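Local coordinates for PtLCIB4 H88A mutant (Phaeodactylum tricornutum, PDB 5B5Z), which belongs to the LCIB family of zinc-binding beta-carbonic anhydrases and in its native form probably interconverts carbon dioxide and bicarbonate, at residues 18-23 with 122-127; 54-59 with 66-71; 193-198 with 214-219. All coordinates share one frame; numbering follows the deposited sequence.

Interaction 1: residues 18-23 with 122-127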
loop_
_atom_site.group_PDB
_atom_site.type_symbol
_atom_site.label_atom_id
_atom_site.label_comp_id
_atom_site.label_asym_id
_atom_site.label_seq_id
_atom_site.Cartn_x
_atom_site.Cartn_y
_atom_site.Cartn_z
ATOM N N LEU A 18 24.771 -5.951 -12.928
ATOM C CA LEU A 18 24.902 -7.149 -12.099
ATOM C C LEU A 18 26.206 -7.142 -11.295
ATOM O O LEU A 18 26.234 -7.555 -10.137
ATOM C CB LEU A 18 24.805 -8.416 -12.958
ATOM C CG LEU A 18 24.935 -9.758 -12.234
ATOM C CD1 LEU A 18 23.911 -9.868 -11.110
ATOM C CD2 LEU A 18 24.778 -10.931 -13.196
ATOM N N THR A 19 27.284 -6.663 -11.904
ATOM C CA THR A 19 28.549 -6.543 -11.184
ATOM C C THR A 19 28.412 -5.621 -9.975
ATOM O O THR A 19 28.861 -5.952 -8.876
ATOM C CB THR A 19 29.664 -6.016 -12.106
ATOM O OG1 THR A 19 29.964 -7.022 -13.082
ATOM C CG2 THR A 19 30.921 -5.681 -11.300
ATOM N N ALA A 20 27.787 -4.468 -10.188
ATOM C CA ALA A 20 27.572 -3.512 -9.118
ATOM C C ALA A 20 26.772 -4.145 -7.980
ATOM O O ALA A 20 27.114 -3.986 -6.810
ATOM C CB ALA A 20 26.858 -2.289 -9.644
ATOM N N VAL A 21 25.729 -4.887 -8.340
ATOM C CA VAL A 21 24.863 -5.518 -7.349
ATOM C C VAL A 21 25.632 -6.507 -6.484
ATOM O O VAL A 21 25.531 -6.466 -5.260
ATOM C CB VAL A 21 23.670 -6.250 -8.017
ATOM C CG1 VAL A 21 22.948 -7.154 -7.005
ATOM C CG2 VAL A 21 22.715 -5.219 -8.630
ATOM N N LYS A 22 26.408 -7.386 -7.123
ATOM C CA LYS A 22 27.134 -8.437 -6.413
ATOM C C LYS A 22 28.339 -7.865 -5.654
ATOM O O LYS A 22 28.758 -8.414 -4.630
ATOM C CB LYS A 22 27.584 -9.534 -7.390
ATOM C CG LYS A 22 26.428 -10.333 -8.002
ATOM C CD LYS A 22 25.463 -10.821 -6.927
ATOM C CE LYS A 22 24.358 -11.684 -7.519
ATOM N NZ LYS A 22 24.911 -12.935 -8.122
ATOM N N LYS A 23 28.848 -6.738 -6.131
ATOM C CA LYS A 23 29.965 -6.063 -5.475
ATOM C C LYS A 23 29.553 -5.593 -4.084
ATOM O O LYS A 23 30.272 -5.786 -3.103
ATOM C CB LYS A 23 30.444 -4.870 -6.317
ATOM C CG LYS A 23 31.936 -4.780 -6.547
ATOM C CD LYS A 23 32.313 -3.418 -7.128
ATOM C CE LYS A 23 33.681 -2.970 -6.585
ATOM N NZ LYS A 23 34.209 -1.829 -7.367
ATOM N N GLY A 122 25.344 1.031 -13.387
ATOM C CA GLY A 122 25.782 0.590 -12.069
ATOM C C GLY A 122 25.769 1.658 -10.988
ATOM O O GLY A 122 26.442 1.526 -9.958
ATOM N N LYS A 123 25.009 2.725 -11.210
ATOM C CA LYS A 123 24.917 3.815 -10.240
ATOM C C LYS A 123 23.762 3.539 -9.267
ATOM O O LYS A 123 22.647 3.223 -9.700
ATOM C CB LYS A 123 24.709 5.154 -10.961
ATOM C CG LYS A 123 24.461 6.349 -10.054
ATOM C CD LYS A 123 24.330 7.647 -10.859
ATOM C CE LYS A 123 24.413 8.890 -9.969
ATOM N NZ LYS A 123 25.803 9.431 -9.864
ATOM N N TRP A 124 24.031 3.645 -7.969
ATOM C CA TRP A 124 23.011 3.372 -6.944
ATOM C C TRP A 124 22.117 4.579 -6.683
ATOM O O TRP A 124 22.541 5.723 -6.825
ATOM C CB TRP A 124 23.674 2.935 -5.632
ATOM C CG TRP A 124 24.353 1.616 -5.732
ATOM C CD1 TRP A 124 25.691 1.386 -5.928
ATOM C CD2 TRP A 124 23.729 0.327 -5.669
ATOM N NE1 TRP A 124 25.933 0.032 -5.982
ATOM C CE2 TRP A 124 24.743 -0.641 -5.828
ATOM C CE3 TRP A 124 22.403 -0.104 -5.488
ATOM C CZ2 TRP A 124 24.480 -2.010 -5.807
ATOM C CZ3 TRP A 124 22.146 -1.453 -5.464
ATOM C CH2 TRP A 124 23.182 -2.397 -5.623
ATOM N N GLY A 125 20.871 4.322 -6.289
ATOM C CA GLY A 125 19.978 5.393 -5.890
ATOM C C GLY A 125 19.117 5.928 -7.011
ATOM O O GLY A 125 18.439 6.937 -6.837
ATOM N N THR A 126 19.154 5.254 -8.158
ATOM C CA THR A 126 18.379 5.665 -9.318
ATOM C C THR A 126 18.142 4.475 -10.240
ATOM O O THR A 126 18.926 3.523 -10.269
ATOM C CB THR A 126 19.077 6.812 -10.097
ATOM O OG1 THR A 126 18.207 7.290 -11.132
ATOM C CG2 THR A 126 20.408 6.354 -10.708
ATOM N N VAL A 127 17.044 4.519 -10.984
ATOM C CA VAL A 127 16.769 3.478 -11.964
ATOM C C VAL A 127 15.818 4.035 -13.019
ATOM O O VAL A 127 15.000 4.910 -12.737
ATOM C CB VAL A 127 16.194 2.197 -11.303
ATOM C CG1 VAL A 127 14.787 2.444 -10.752
ATOM C CG2 VAL A 127 16.222 1.028 -12.284
HETATM O O HOH W 1 28.403 -1.569 -6.227
#
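W124 turns its CG anti to its own carbonyl carbon (chi1 -67°), and a chi2 of 99° sends the six-membered ring toward A20 and V21 of the helix. V21 CG2, beside the backbone N, is the branch that grazes the indole, 4.2 Å from W124 CH2; the two side chains cross at about a right angle. V21 CA comes closer, 3.9 Å from W124 CH2. The ring meets A20 differently: the carbonyl oxygen A20 O lies at the ring edge, in its plane, 3.4 Å from W124 CZ2. One water bridges the two segments, donating to A20 O and accepting from W124 NE1 at 3.0 Å; being in the ring plane too, it suits the direction of the N-H. A20 CB also approaches G122 O to 3.9 Å. G122 has a positive phi (78°), and a beta carbon on it would come tightly against A20. Around the indole, F25 meets it nearly perpendicularly, and V118, M206 and I246 pack against it. The contact thus docks the N-terminal helix 16-24 onto the loop that, in this alpha/beta fold, runs from strand 107-117, which carries the zinc ligand H115, toward the ligand C139.

Interaction 2: residues 54-59 with 66-71; sequences LATSLC and PLEQDF. With ZN (zinc ion), chain C.
E68 reaches from helix 65-75 to T56 and L58 on the strand side. Its CB sets CG anti to the carbonyl carbon (chi1 -59°), and the chain then runs out extended. CG does the apolar work, E68 CG lying 3.6 Å from L58 CD1 and 4.0 Å from T56 CG2, while the side chains of E68 and L58 slide past each other in opposite directions. Beyond it, CD carries the carboxylate across T56 at about a right angle. At the tip, E68 OE2 accepts the hydrogen of T56 OG1 over 2.8 Å, on its anti side and 34° out of the carboxylate plane; the other oxygen, OE1, is salt-bridged to R65. The buried carboxylate is therefore engaged at both oxygens. With an alanine here, the T56 hydroxyl and the R65 guanidinium would probably each lose a partner and a gap would open beside L58. Hydrophobic contacts flank this polar link: L58 CD1 meets L67 CD2 at 4.0 Å, and L54 CD2 meets F71 CB at 3.8 Å. Just past L58, C59 SG binds zinc at 2.3 Å, with H115, C139 and a water as the other ligands. The arrangement is a beta-alpha-beta crossover, strand 52-57 to helix 65-75 to the parallel strand 79-80, with the metal cysteine following the first strand, consistent with the two-cysteine, one-histidine zinc site of beta-carbonic anhydrases.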
loop_
_atom_site.group_PDB
_atom_site.type_symbol
_atom_site.label_atom_id
_atom_site.label_comp_id
_atom_site.label_asym_id
_atom_site.label_seq_id
_atom_site.Cartn_x
_atom_site.Cartn_y
_atom_site.Cartn_z
ATOM N N LEU A 54 -0.488 -13.674 3.213
ATOM C CA LEU A 54 0.681 -12.892 2.828
ATOM C C LEU A 54 0.500 -11.429 3.230
ATOM O O LEU A 54 -0.579 -10.854 3.042
ATOM C CB LEU A 54 0.906 -13.012 1.326
ATOM C CG LEU A 54 2.072 -12.217 0.747
ATOM C CD1 LEU A 54 3.395 -12.700 1.322
ATOM C CD2 LEU A 54 2.065 -12.300 -0.777
ATOM N N ALA A 55 1.541 -10.835 3.812
ATOM C CA ALA A 55 1.525 -9.393 4.091
ATOM C C ALA A 55 2.840 -8.791 3.648
ATOM O O ALA A 55 3.865 -9.450 3.709
ATOM C CB ALA A 55 1.278 -9.122 5.578
ATOM N N THR A 56 2.806 -7.541 3.199
ATOM C CA THR A 56 4.047 -6.853 2.818
ATOM C C THR A 56 4.168 -5.498 3.517
ATOM O O THR A 56 3.165 -4.858 3.849
ATOM C CB THR A 56 4.148 -6.622 1.298
ATOM O OG1 THR A 56 3.184 -5.645 0.888
ATOM C CG2 THR A 56 3.930 -7.922 0.501
ATOM N N SER A 57 5.411 -5.086 3.739
ATOM C CA SER A 57 5.721 -3.717 4.130
ATOM C C SER A 57 6.863 -3.258 3.226
ATOM O O SER A 57 8.054 -3.454 3.521
ATOM C CB SER A 57 6.099 -3.622 5.612
ATOM O OG SER A 57 6.236 -2.254 6.008
ATOM N N LEU A 58 6.466 -2.716 2.090
ATOM C CA LEU A 58 7.390 -2.264 1.053
ATOM C C LEU A 58 7.025 -0.842 0.648
ATOM O O LEU A 58 5.919 -0.371 0.950
ATOM C CB LEU A 58 7.332 -3.200 -0.161
ATOM C CG LEU A 58 7.660 -4.675 0.131
ATOM C CD1 LEU A 58 7.294 -5.599 -1.059
ATOM C CD2 LEU A 58 9.133 -4.837 0.511
ATOM N N CYS A 59 7.933 -0.150 -0.039
ATOM C CA CYS A 59 7.671 1.246 -0.403
ATOM C C CYS A 59 6.483 1.351 -1.363
ATOM O O CYS A 59 6.226 0.455 -2.190
ATOM C CB CYS A 59 8.919 1.901 -1.041
ATOM S SG CYS A 59 8.711 3.680 -1.355
ATOM N N PRO A 66 6.776 -5.704 -8.408
ATOM C CA PRO A 66 7.096 -7.070 -8.866
ATOM C C PRO A 66 7.335 -8.094 -7.757
ATOM O O PRO A 66 6.975 -9.263 -7.909
ATOM C CB PRO A 66 8.377 -6.863 -9.680
ATOM C CG PRO A 66 8.243 -5.478 -10.203
ATOM C CD PRO A 66 7.643 -4.709 -9.071
ATOM N N LEU A 67 7.911 -7.659 -6.645
ATOM C CA LEU A 67 8.159 -8.551 -5.521
ATOM C C LEU A 67 6.848 -9.030 -4.885
ATOM O O LEU A 67 6.704 -10.206 -4.548
ATOM C CB LEU A 67 9.040 -7.844 -4.482
ATOM C CG LEU A 67 9.452 -8.670 -3.261
ATOM C CD1 LEU A 67 10.149 -9.939 -3.669
ATOM C CD2 LEU A 67 10.313 -7.846 -2.311
ATOM N N GLU A 68 5.894 -8.121 -4.743
ATOM C CA GLU A 68 4.577 -8.475 -4.233
ATOM C C GLU A 68 3.871 -9.445 -5.166
ATOM O O GLU A 68 3.232 -10.393 -4.704
ATOM C CB GLU A 68 3.712 -7.227 -4.042
ATOM C CG GLU A 68 4.330 -6.230 -3.089
ATOM C CD GLU A 68 3.422 -5.048 -2.824
ATOM O OE1 GLU A 68 2.696 -4.647 -3.766
ATOM O OE2 GLU A 68 3.415 -4.551 -1.671
ATOM N N GLN A 69 3.973 -9.188 -6.468
ATOM C CA GLN A 69 3.357 -10.061 -7.463
ATOM C C GLN A 69 3.975 -11.455 -7.431
ATOM O O GLN A 69 3.262 -12.453 -7.519
ATOM C CB GLN A 69 3.480 -9.459 -8.858
ATOM C CG GLN A 69 2.590 -8.245 -9.069
ATOM C CD GLN A 69 2.828 -7.584 -10.412
ATOM O OE1 GLN A 69 3.616 -8.072 -11.225
ATOM N NE2 GLN A 69 2.133 -6.476 -10.660
ATOM N N ASP A 70 5.291 -11.529 -7.279
ATOM C CA ASP A 70 5.964 -12.830 -7.293
ATOM C C ASP A 70 5.587 -13.700 -6.085
ATOM O O ASP A 70 5.332 -14.902 -6.216
ATOM C CB ASP A 70 7.477 -12.634 -7.363
ATOM C CG ASP A 70 7.932 -12.072 -8.698
ATOM O OD1 ASP A 70 7.169 -12.147 -9.689
ATOM O OD2 ASP A 70 9.068 -11.548 -8.764
ATOM N N PHE A 71 5.515 -13.103 -4.900
ATOM C CA PHE A 71 5.027 -13.852 -3.742
ATOM C C PHE A 71 3.520 -14.103 -3.823
ATOM O O PHE A 71 3.026 -15.098 -3.309
ATOM C CB PHE A 71 5.366 -13.115 -2.436
ATOM C CG PHE A 71 6.726 -13.454 -1.893
ATOM C CD1 PHE A 71 6.967 -14.700 -1.324
ATOM C CD2 PHE A 71 7.762 -12.538 -1.939
ATOM C CE1 PHE A 71 8.210 -15.026 -0.817
ATOM C CE2 PHE A 71 9.009 -12.870 -1.432
ATOM C CZ PHE A 71 9.233 -14.117 -0.878
HETATM ZN ZN ZN C . 10.741 4.148 -2.244
HETATM O O HOH W 2 10.722 5.241 -3.820
#

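Interaction 3: residues 193-198 with 214-219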
loop_
_atom_site.group_PDB
_atom_site.type_symbol
_atom_site.label_atom_id
_atom_site.label_comp_id
_atom_site.label_asym_id
_atom_site.label_seq_id
_atom_site.Cartn_x
_atom_site.Cartn_y
_atom_site.Cartn_z
ATOM N N ARG A 193 16.947 9.867 11.356
ATOM C CA ARG A 193 17.782 10.819 12.094
ATOM C C ARG A 193 18.906 10.148 12.902
ATOM O O ARG A 193 20.023 10.662 12.916
ATOM C CB ARG A 193 16.907 11.694 13.002
ATOM C CG ARG A 193 17.626 12.932 13.532
ATOM C CD ARG A 193 16.652 14.023 13.982
ATOM N NE ARG A 193 15.899 14.599 12.866
ATOM C CZ ARG A 193 14.580 14.484 12.719
ATOM N NH1 ARG A 193 13.866 13.826 13.624
ATOM N NH2 ARG A 193 13.971 15.033 11.673
ATOM N N PRO A 194 18.639 8.990 13.551
ATOM C CA PRO A 194 19.759 8.341 14.255
ATOM C C PRO A 194 20.926 7.926 13.357
ATOM O O PRO A 194 22.038 7.712 13.857
ATOM C CB PRO A 194 19.104 7.102 14.874
ATOM C CG PRO A 194 17.711 7.487 15.080
ATOM C CD PRO A 194 17.352 8.365 13.912
ATOM N N TYR A 195 20.677 7.812 12.055
ATOM C CA TYR A 195 21.688 7.353 11.108
ATOM C C TYR A 195 22.397 8.495 10.382
ATOM O O TYR A 195 23.111 8.268 9.407
ATOM C CB TYR A 195 21.046 6.412 10.080
ATOM C CG TYR A 195 20.381 5.225 10.719
ATOM C CD1 TYR A 195 19.073 5.300 11.185
ATOM C CD2 TYR A 195 21.073 4.036 10.890
ATOM C CE1 TYR A 195 18.468 4.223 11.794
ATOM C CE2 TYR A 195 20.477 2.945 11.499
ATOM C CZ TYR A 195 19.178 3.045 11.948
ATOM O OH TYR A 195 18.578 1.970 12.555
ATOM N N ALA A 196 22.211 9.723 10.855
ATOM C CA ALA A 196 22.742 10.885 10.137
ATOM C C ALA A 196 24.275 10.874 10.017
ATOM O O ALA A 196 24.814 11.181 8.957
ATOM C CB ALA A 196 22.278 12.169 10.804
ATOM N N ALA A 197 24.969 10.524 11.095
ATOM C CA ALA A 197 26.433 10.442 11.052
ATOM C C ALA A 197 26.888 9.390 10.042
ATOM O O ALA A 197 27.748 9.658 9.201
ATOM C CB ALA A 197 26.994 10.130 12.439
ATOM N N THR A 198 26.285 8.203 10.115
ATOM C CA THR A 198 26.615 7.110 9.203
ATOM C C THR A 198 26.472 7.538 7.750
ATOM O O THR A 198 27.332 7.264 6.910
ATOM C CB THR A 198 25.714 5.882 9.442
ATOM O OG1 THR A 198 25.849 5.441 10.799
ATOM C CG2 THR A 198 26.078 4.751 8.484
ATOM N N TYR A 214 16.745 -0.196 6.134
ATOM C CA TYR A 214 16.358 -1.533 6.561
ATOM C C TYR A 214 16.555 -1.680 8.074
ATOM O O TYR A 214 15.712 -2.252 8.759
ATOM C CB TYR A 214 17.150 -2.625 5.826
ATOM C CG TYR A 214 17.013 -3.936 6.564
ATOM C CD1 TYR A 214 15.852 -4.677 6.454
ATOM C CD2 TYR A 214 17.995 -4.376 7.446
ATOM C CE1 TYR A 214 15.680 -5.825 7.158
ATOM C CE2 TYR A 214 17.823 -5.539 8.167
ATOM C CZ TYR A 214 16.660 -6.252 8.010
ATOM O OH TYR A 214 16.454 -7.418 8.711
ATOM N N ASP A 215 17.680 -1.190 8.591
ATOM C CA ASP A 215 17.931 -1.297 10.033
ATOM C C ASP A 215 16.843 -0.613 10.841
ATOM O O ASP A 215 16.392 -1.146 11.864
ATOM C CB ASP A 215 19.288 -0.707 10.421
ATOM C CG ASP A 215 19.668 -1.043 11.865
ATOM O OD1 ASP A 215 19.904 -2.240 12.149
ATOM O OD2 ASP A 215 19.721 -0.126 12.717
ATOM N N ALA A 216 16.421 0.567 10.381
ATOM C CA ALA A 216 15.360 1.291 11.058
ATOM C C ALA A 216 14.032 0.535 10.971
ATOM O O ALA A 216 13.270 0.479 11.928
ATOM C CB ALA A 216 15.231 2.696 10.468
ATOM N N GLN A 217 13.769 -0.058 9.811
ATOM C CA GLN A 217 12.565 -0.846 9.601
ATOM C C GLN A 217 12.548 -2.062 10.504
ATOM O O GLN A 217 11.517 -2.401 11.078
ATOM C CB GLN A 217 12.465 -1.328 8.154
ATOM C CG GLN A 217 12.035 -0.297 7.137
ATOM C CD GLN A 217 11.783 -0.926 5.772
ATOM O OE1 GLN A 217 11.748 -2.156 5.632
ATOM N NE2 GLN A 217 11.597 -0.086 4.762
ATOM N N GLN A 218 13.690 -2.727 10.611
ATOM C CA GLN A 218 13.734 -3.981 11.344
ATOM C C GLN A 218 13.368 -3.727 12.811
ATOM O O GLN A 218 12.646 -4.515 13.428
ATOM C CB GLN A 218 15.117 -4.639 11.202
ATOM C CG GLN A 218 15.309 -5.878 12.074
ATOM C CD GLN A 218 15.862 -5.519 13.443
ATOM O OE1 GLN A 218 16.834 -4.782 13.550
ATOM N NE2 GLN A 218 15.225 -6.021 14.491
ATOM N N LYS A 219 13.842 -2.612 13.353
ATOM C CA LYS A 219 13.500 -2.252 14.730
ATOM C C LYS A 219 12.003 -1.997 14.912
ATOM O O LYS A 219 11.403 -2.427 15.905
ATOM C CB LYS A 219 14.293 -1.009 15.162
ATOM C CG LYS A 219 15.782 -1.231 15.254
ATOM C CD LYS A 219 16.494 0.031 15.749
ATOM C CE LYS A 219 17.981 -0.002 15.465
ATOM N NZ LYS A 219 18.552 1.378 15.545
#
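Y195 extends its ring to the surface of helix 205-228, where its hydroxyl comes between D215 and K219 while its flank rests on A216. The inner part of the contact is the apolar one. Y195 CE1 lies 3.8 Å from A216 CB, and A216 is buried and also packs against F87. The phenol reaches this place because CG stands anti to the carbonyl carbon of Y195 (chi1 -58°), directing the ring toward the helix. At the hydroxyl the contact turns polar. Y195 OH donates to D215 OD2; the modelled 2.4 Å is very short and its exact length is doubtful. The carboxylate oxygen sits at the ring edge, in its plane, although the ring and carboxylate planes are 80° apart. K219 comes from the opposite direction on an extended chain, and its NZ donates to Y195 OH, with K219 NZ 3.0 Å from Y195 OH. Lysine and aspartate, one helical turn apart, also form a salt bridge, with K219 NZ 3.4 Å from D215 OD2. Two hydrogen bonds and a salt bridge thus close a triangle of polar groups, in which the ammonium of K219 may polarise the phenol. In contrast to the ring against buried A216, this is the solvent side, where D215 is partly exposed and K219 exposed. Y195 occupies the N-cap position of helix 196-201, so the arrangement ties the start of that short helix to the long helix 205-228 that follows it, a tertiary link between consecutive helices of the alpha/beta fold.

How the interactions relate
The centres of interactions 1, 2 and 3 lie 21 to 22 Å apart, yet interactions 2 and 3 approach to about 4 Å between nearest atoms without touching, while interaction 1 stays about 10 and 12 Å from them. Interaction 2 lies deepest, its centre about 9 Å from that of the chain. Along the sequence, interaction 1 spans interaction 2, and interaction 3 follows both. On strand 107-117 of the central sheet, I111 meets F71 of helix 65-75 while Y112 meets Q217 of helix 205-228, placing these helices on opposite faces. Strand 238-247 touches interactions 1 and 2. Interaction 2 supplies a zinc ligand; interaction 1 joins helix 16-24 to a loop and interaction 3 joins two consecutive helices.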